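Local coordinates for protein purine nucleoside phosphorylase YlmD (Geobacillus stearothermophilus, PDB 6T1B) that catalyses phosphorolysis of adenosine, inosine and S-methyl-5'-thioadenosine to the free base and the ribose 1-phosphate, and also deaminates adenosine, at residues T54-V57 / N58-R62; A68-L71 / E72-V75. All coordinates share one frame; numbering follows the deposited sequence.

Contact 1: residues T54-V57 / N58-R62; sequences TDVV and NNRRR
The guanidinium of Arg60 meets Val56 one helical turn back, and that of Arg61 likewise meets Val57; in both pairs the CG1 methyl approaches NE obliquely, 4.2 Å from Val56 CG1 to Arg60 NE. The flat amide of Asn58 runs alongside Thr54, its ND2 3.7 Å from Thr54 CG2. With CG beside its own backbone N (chi1 -78°), this amide folds back over the turn before it. Two waters help to hold its rotation: one accepts from Asn58 ND2 at 2.8 Å and donates to Asp55 OD2, while the other links Thr54 O to Asn58 OD1, the latter bond weak. Asp55 OD1 is paired with Lys37. Beneath the side chains runs regular alpha-helical bonding, from Asn58 N to Thr54 O through to Arg61 N, 2.8 Å from Val57 O. On the buried side, the amide of Asn59 is held by Glu35 N, Asn44 O and Ser36 OG, which tie the helix to the loop before it. Arg60, a residue of the inosine pocket, gives its NH groups to the carbonyls of Met45, Gly96 and Ala97. These bonds probably hold the guanidinium in a set rotation, so that flanking loops position Arg60 against the bound inosine.

Contact 2: residues A68-L71 / E72-V75; sequences AFPL and ERWV
Arg73 N bonds Pro70 O at 2.9 Å and Trp74 N bonds Leu71 O at 3.1 Å in a short 3-10 turn, into which the chain tightens after Ala68 ends helix 53-67 with a positive phi in a Schellman motif. Trp74 turns its indole back over this link: NE1 donates to Phe69 O at 3.0 Å, with the oxygen at the ring edge and close to the ring plane, while NE1 itself stands 37° above the carbonyl plane of Phe69. One face of the indole takes Leu71 CD1 in a CH-pi contact, 3.5 Å from the centroid of the six-membered ring. With CG anti to the backbone N (chi1 -177°) and chi2 at 53°, Leu71 lays CD1 against that face. The segment thus forms the helix-to-strand connection, with strand 74-75 entering the mixed sheet at its edge beside strand 118-123. Were Trp74 replaced by an alanine, Phe69 O would probably lose its indole donor and a gap would be likely to open against Leu71 CD1. On the outer part of the turn, the Arg73 guanidinium lays one face over the Pro70 ring, and Pro70 CG lies 4.0 Å above the guanidinium plane of Arg73, over its centre, while Arg73 CB meets the edge of the Phe69 ring at CE2. Glu72 bends at chi2, bringing its OE1 to 3.5 Å from Pro70 CB.

Overall arrangement
Contact 1 comes first along the chain, in the early turns of helix 53-67, and contact 2 follows where that helix gives way to strand 74-75; their centres lie 12 Å apart. The chain doubles back, so the two meet directly. Arg61 NH1 forms a salt bridge with Glu72 OE2 at 3.3 Å, Arg61 CG packs on Leu71 CD2, and the Trp74 ring reaches the backbone of Arg60, with CH2 3.4 Å from Arg60 O. The helix is thereby fastened to the edge strand of the mixed sheet that also contains strand 118-123. Arg60 touches bound inosine, whereas the side chain of Trp74 is about 9 Å from it, so contact 2 lies further from the nucleoside.

Contact 1: residues T54-V57 / N58-R62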
ATOM      1  N   THR A  54     -20.278   8.149   8.361  1.00 14.37           N
ATOM      2  CA  THR A  54     -21.219   8.010   7.255  1.00 15.06           C
ATOM      3  C   THR A  54     -20.582   8.450   5.944  1.00 14.06           C
ATOM      4  O   THR A  54     -20.710   7.771   4.916  1.00 14.74           O
ATOM      5  CB  THR A  54     -22.491   8.790   7.556  1.00 16.54           C
ATOM      6  OG1 THR A  54     -23.126   8.193   8.699  1.00 20.94           O
ATOM      7  CG2 THR A  54     -23.439   8.747   6.365  1.00 18.61           C
ATOM      8  N   ASP A  55     -19.875   9.575   5.954  1.00 12.92           N
ATOM      9  CA  ASP A  55     -19.212  10.026   4.731  1.00 12.61           C
ATOM     10  C   ASP A  55     -18.196   8.989   4.267  1.00 11.96           C
ATOM     11  O   ASP A  55     -18.124   8.661   3.077  1.00 12.09           O
ATOM     12  CB  ASP A  55     -18.552  11.389   4.920  1.00 12.44           C
ATOM     13  CG  ASP A  55     -19.556  12.535   5.109  1.00 15.26           C
ATOM     14  OD1 ASP A  55     -19.111  13.579   5.644  1.00 15.63           O
ATOM     15  OD2 ASP A  55     -20.744  12.415   4.732  1.00 17.11           O
ATOM     16  N   VAL A  56     -17.362   8.493   5.193  1.00 11.34           N
ATOM     17  CA  VAL A  56     -16.320   7.534   4.818  1.00 11.43           C
ATOM     18  C   VAL A  56     -16.931   6.256   4.239  1.00 11.24           C
ATOM     19  O   VAL A  56     -16.477   5.742   3.205  1.00 11.63           O
ATOM     20  CB  VAL A  56     -15.382   7.235   6.003  1.00 11.82           C
ATOM     21  CG1 VAL A  56     -14.369   6.189   5.598  1.00 12.48           C
ATOM     22  CG2 VAL A  56     -14.679   8.480   6.469  1.00 12.04           C
ATOM     23  N   VAL A  57     -17.960   5.714   4.891  1.00 12.23           N
ATOM     24  CA  VAL A  57     -18.599   4.511   4.354  1.00 11.31           C
ATOM     25  C   VAL A  57     -19.173   4.788   2.971  1.00 13.11           C
ATOM     26  O   VAL A  57     -19.066   3.953   2.062  1.00 14.17           O
ATOM     27  CB  VAL A  57     -19.619   3.921   5.335  1.00 14.25           C
ATOM     28  CG1 VAL A  57     -20.407   2.786   4.694  1.00 16.81           C
ATOM     29  CG2 VAL A  57     -18.886   3.422   6.564  1.00 16.52           C
ATOM     30  N   ASN A  58     -19.770   5.967   2.770  1.00 11.85           N
ATOM     31  CA  ASN A  58     -20.304   6.288   1.444  1.00 12.14           C
ATOM     32  C   ASN A  58     -19.183   6.411   0.411  1.00 11.93           C
ATOM     33  O   ASN A  58     -19.358   6.007  -0.751  1.00 14.71           O
ATOM     34  CB  ASN A  58     -21.169   7.546   1.497  1.00 14.98           C
ATOM     35  CG  ASN A  58     -22.537   7.259   2.060  1.00 16.44           C
ATOM     36  OD1 ASN A  58     -23.051   6.144   1.929  1.00 18.86           O
ATOM     37  ND2 ASN A  58     -23.156   8.269   2.666  1.00 18.28           N
ATOM     38  N   ASN A  59     -18.027   6.939   0.811  1.00 10.85           N
ATOM     39  CA  ASN A  59     -16.866   6.989  -0.075  1.00 12.40           C
ATOM     40  C   ASN A  59     -16.428   5.585  -0.466  1.00 12.24           C
ATOM     41  O   ASN A  59     -16.138   5.313  -1.642  1.00 13.78           O
ATOM     42  CB  ASN A  59     -15.698   7.720   0.592  1.00 12.74           C
ATOM     43  CG  ASN A  59     -16.004   9.174   0.840  1.00 11.84           C
ATOM     44  OD1 ASN A  59     -16.826   9.770   0.143  1.00 12.89           O
ATOM     45  ND2 ASN A  59     -15.316   9.769   1.806  1.00 12.13           N
ATOM     46  N   ARG A  60     -16.407   4.669   0.507  1.00 13.35           N
ATOM     47  CA  ARG A  60     -16.039   3.292   0.206  1.00 11.39           C
ATOM     48  C   ARG A  60     -17.079   2.647  -0.697  1.00 12.70           C
ATOM     49  O   ARG A  60     -16.724   1.921  -1.634  1.00 14.25           O
ATOM     50  CB  ARG A  60     -15.873   2.516   1.508  1.00 12.89           C
ATOM     51  CG  ARG A  60     -14.677   2.978   2.331  1.00 11.68           C
ATOM     52  CD  ARG A  60     -14.500   2.098   3.557  1.00 11.40           C
ATOM     53  NE  ARG A  60     -13.225   2.381   4.181  1.00 11.97           N
ATOM     54  CZ  ARG A  60     -12.527   1.518   4.908  1.00 13.28           C
ATOM     55  NH1 ARG A  60     -11.341   1.879   5.391  1.00 16.80           N
ATOM     56  NH2 ARG A  60     -13.015   0.304   5.170  1.00 14.43           N
ATOM     57  N   ARG A  61     -18.375   2.888  -0.446  1.00 14.07           N
ATOM     58  CA  ARG A  61     -19.412   2.378  -1.337  1.00 14.66           C
ATOM     59  C   ARG A  61     -19.246   2.928  -2.748  1.00 15.48           C
ATOM     60  O   ARG A  61     -19.531   2.227  -3.728  1.00 17.97           O
ATOM     61  CB  ARG A  61     -20.803   2.718  -0.791  1.00 15.87           C
ATOM     62  CG  ARG A  61     -21.134   1.949   0.487  1.00 19.74           C
ATOM     63  CD  ARG A  61     -22.597   1.934   0.813  1.00 35.95           C
ATOM     64  NE  ARG A  61     -22.897   0.934   1.836  1.00 58.43           N
ATOM     65  CZ  ARG A  61     -22.851  -0.387   1.657  1.00 66.39           C
ATOM     66  NH1 ARG A  61     -23.150  -1.197   2.662  1.00 53.07           N
ATOM     67  NH2 ARG A  61     -22.497  -0.905   0.489  1.00 59.15           N
ATOM     68  N   ARG A  62     -18.784   4.169  -2.873  1.00 15.73           N
ATOM     69  CA  ARG A  62     -18.590   4.762  -4.193  1.00 18.29           C
ATOM     70  C   ARG A  62     -17.488   4.031  -4.958  1.00 14.95           C
ATOM     71  O   ARG A  62     -17.677   3.646  -6.115  1.00 16.72           O
ATOM     72  CB  ARG A  62     -18.275   6.246  -4.044  1.00 16.42           C
ATOM     73  CG  ARG A  62     -18.125   6.991  -5.356  1.00 18.28           C
ATOM     74  CD  ARG A  62     -19.458   7.181  -6.013  1.00 33.65           C
ATOM     75  NE  ARG A  62     -20.222   8.220  -5.343  1.00 20.69           N
ATOM     76  CZ  ARG A  62     -21.536   8.367  -5.452  1.00 65.89           C
ATOM     77  NH1 ARG A  62     -22.130   9.360  -4.814  1.00 32.85           N
ATOM     78  NH2 ARG A  62     -22.255   7.511  -6.179  1.00 30.70           N
TER
HETATM   79  O   HOH W   1     -22.815   5.459   4.990  1.00 41.53           O
HETATM   80  O   HOH W   2     -22.393  10.922   3.244  1.00 21.67           O

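Contact 2: residues A68-L71 / E72-V75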
ATOM      1  N   ALA A  68     -17.095  -2.278  -9.339  1.00 19.49           N
ATOM      2  CA  ALA A  68     -18.010  -3.407  -9.341  1.00 21.25           C
ATOM      3  C   ALA A  68     -17.491  -4.516  -8.432  1.00 21.58           C
ATOM      4  O   ALA A  68     -17.423  -5.682  -8.811  1.00 22.21           O
ATOM      5  CB  ALA A  68     -18.236  -3.917 -10.768  1.00 22.36           C
ATOM      6  N   PHE A  69     -17.129  -4.132  -7.209  1.00 17.50           N
ATOM      7  CA  PHE A  69     -16.510  -5.033  -6.233  1.00 17.22           C
ATOM      8  C   PHE A  69     -17.106  -4.646  -4.883  1.00 15.92           C
ATOM      9  O   PHE A  69     -16.608  -3.743  -4.203  1.00 15.98           O
ATOM     10  CB  PHE A  69     -14.986  -4.918  -6.253  1.00 18.70           C
ATOM     11  CG  PHE A  69     -14.274  -6.211  -5.976  1.00 17.31           C
ATOM     12  CD1 PHE A  69     -13.356  -6.728  -6.885  1.00 19.37           C
ATOM     13  CD2 PHE A  69     -14.534  -6.924  -4.820  1.00 16.26           C
ATOM     14  CE1 PHE A  69     -12.703  -7.930  -6.629  1.00 19.44           C
ATOM     15  CE2 PHE A  69     -13.883  -8.123  -4.560  1.00 19.14           C
ATOM     16  CZ  PHE A  69     -12.958  -8.610  -5.450  1.00 17.43           C
ATOM     17  N   PRO A  70     -18.219  -5.287  -4.495  1.00 17.70           N
ATOM     18  CA  PRO A  70     -18.981  -4.826  -3.331  1.00 18.62           C
ATOM     19  C   PRO A  70     -18.173  -4.693  -2.052  1.00 19.14           C
ATOM     20  O   PRO A  70     -17.268  -5.481  -1.771  1.00 16.35           O
ATOM     21  CB  PRO A  70     -20.066  -5.898  -3.182  1.00 19.03           C
ATOM     22  CG  PRO A  70     -20.303  -6.350  -4.608  1.00 24.71           C
ATOM     23  CD  PRO A  70     -18.936  -6.346  -5.238  1.00 18.84           C
ATOM     24  N   LEU A  71     -18.546  -3.684  -1.267  1.00 18.35           N
ATOM     25  CA  LEU A  71     -17.881  -3.389  -0.003  1.00 15.45           C
ATOM     26  C   LEU A  71     -17.924  -4.581   0.938  1.00 14.23           C
ATOM     27  O   LEU A  71     -16.978  -4.779   1.712  1.00 14.66           O
ATOM     28  CB  LEU A  71     -18.567  -2.166   0.624  1.00 15.57           C
ATOM     29  CG  LEU A  71     -17.962  -1.648   1.926  1.00 15.55           C
ATOM     30  CD1 LEU A  71     -16.485  -1.371   1.870  1.00 15.40           C
ATOM     31  CD2 LEU A  71     -18.699  -0.364   2.332  1.00 17.95           C
ATOM     32  N   GLU A  72     -18.986  -5.389   0.873  1.00 17.50           N
ATOM     33  CA  GLU A  72     -19.100  -6.589   1.699  1.00 16.25           C
ATOM     34  C   GLU A  72     -17.994  -7.609   1.429  1.00 16.08           C
ATOM     35  O   GLU A  72     -17.834  -8.565   2.203  1.00 19.06           O
ATOM     36  CB  GLU A  72     -20.453  -7.255   1.437  1.00 23.01           C
ATOM     37  CG  GLU A  72     -21.660  -6.467   1.932  1.00 35.61           C
ATOM     38  CD  GLU A  72     -21.953  -5.214   1.114  1.00 42.95           C
ATOM     39  OE1 GLU A  72     -21.608  -5.178  -0.085  1.00 26.91           O
ATOM     40  OE2 GLU A  72     -22.524  -4.253   1.673  1.00 55.39           O
ATOM     41  N   ARG A  73     -17.259  -7.465   0.328  1.00 16.25           N
ATOM     42  CA  ARG A  73     -16.206  -8.404  -0.036  1.00 15.15           C
ATOM     43  C   ARG A  73     -14.800  -7.882   0.245  1.00 14.11           C
ATOM     44  O   ARG A  73     -13.820  -8.548  -0.112  1.00 13.39           O
ATOM     45  CB  ARG A  73     -16.349  -8.811  -1.509  1.00 18.65           C
ATOM     46  CG  ARG A  73     -17.595  -9.642  -1.764  1.00 26.18           C
ATOM     47  CD  ARG A  73     -17.829  -9.882  -3.232  1.00 56.13           C
ATOM     48  NE  ARG A  73     -19.233 -10.185  -3.490  1.00 59.38           N
ATOM     49  CZ  ARG A  73     -19.755 -10.323  -4.703  1.00 82.07           C
ATOM     50  NH1 ARG A  73     -18.985 -10.188  -5.777  1.00 68.29           N
ATOM     51  NH2 ARG A  73     -21.046 -10.595  -4.837  1.00 60.41           N
ATOM     52  N   TRP A  74     -14.672  -6.731   0.900  1.00 12.83           N
ATOM     53  CA  TRP A  74     -13.360  -6.185   1.188  1.00 11.17           C
ATOM     54  C   TRP A  74     -12.847  -6.748   2.511  1.00 11.89           C
ATOM     55  O   TRP A  74     -13.641  -7.098   3.397  1.00 12.70           O
ATOM     56  CB  TRP A  74     -13.394  -4.666   1.319  1.00 13.24           C
ATOM     57  CG  TRP A  74     -13.882  -3.894   0.150  1.00 12.16           C
ATOM     58  CD1 TRP A  74     -14.498  -4.339  -0.984  1.00 13.53           C
ATOM     59  CD2 TRP A  74     -13.779  -2.479   0.036  1.00 11.94           C
ATOM     60  NE1 TRP A  74     -14.793  -3.260  -1.809  1.00 12.42           N
ATOM     61  CE2 TRP A  74     -14.365  -2.112  -1.188  1.00 14.18           C
ATOM     62  CE3 TRP A  74     -13.237  -1.481   0.850  1.00 12.17           C
ATOM     63  CZ2 TRP A  74     -14.427  -0.779  -1.600  1.00 12.79           C
ATOM     64  CZ3 TRP A  74     -13.335  -0.165   0.444  1.00 12.69           C
ATOM     65  CH2 TRP A  74     -13.907   0.164  -0.768  1.00 12.94           C
ATOM     66  N   VAL A  75     -11.515  -6.765   2.673  1.00 11.41           N
ATOM     67  CA  VAL A  75     -10.874  -7.101   3.942  1.00 10.66           C
ATOM     68  C   VAL A  75      -9.847  -6.026   4.248  1.00 10.98           C
ATOM     69  O   VAL A  75      -8.998  -5.728   3.407  1.00 10.60           O
ATOM     70  CB  VAL A  75     -10.182  -8.468   3.900  1.00 11.94           C
ATOM     71  CG1 VAL A  75      -9.599  -8.781   5.267  1.00 12.74           C
ATOM     72  CG2 VAL A  75     -11.134  -9.562   3.469  1.00 13.30           C
TER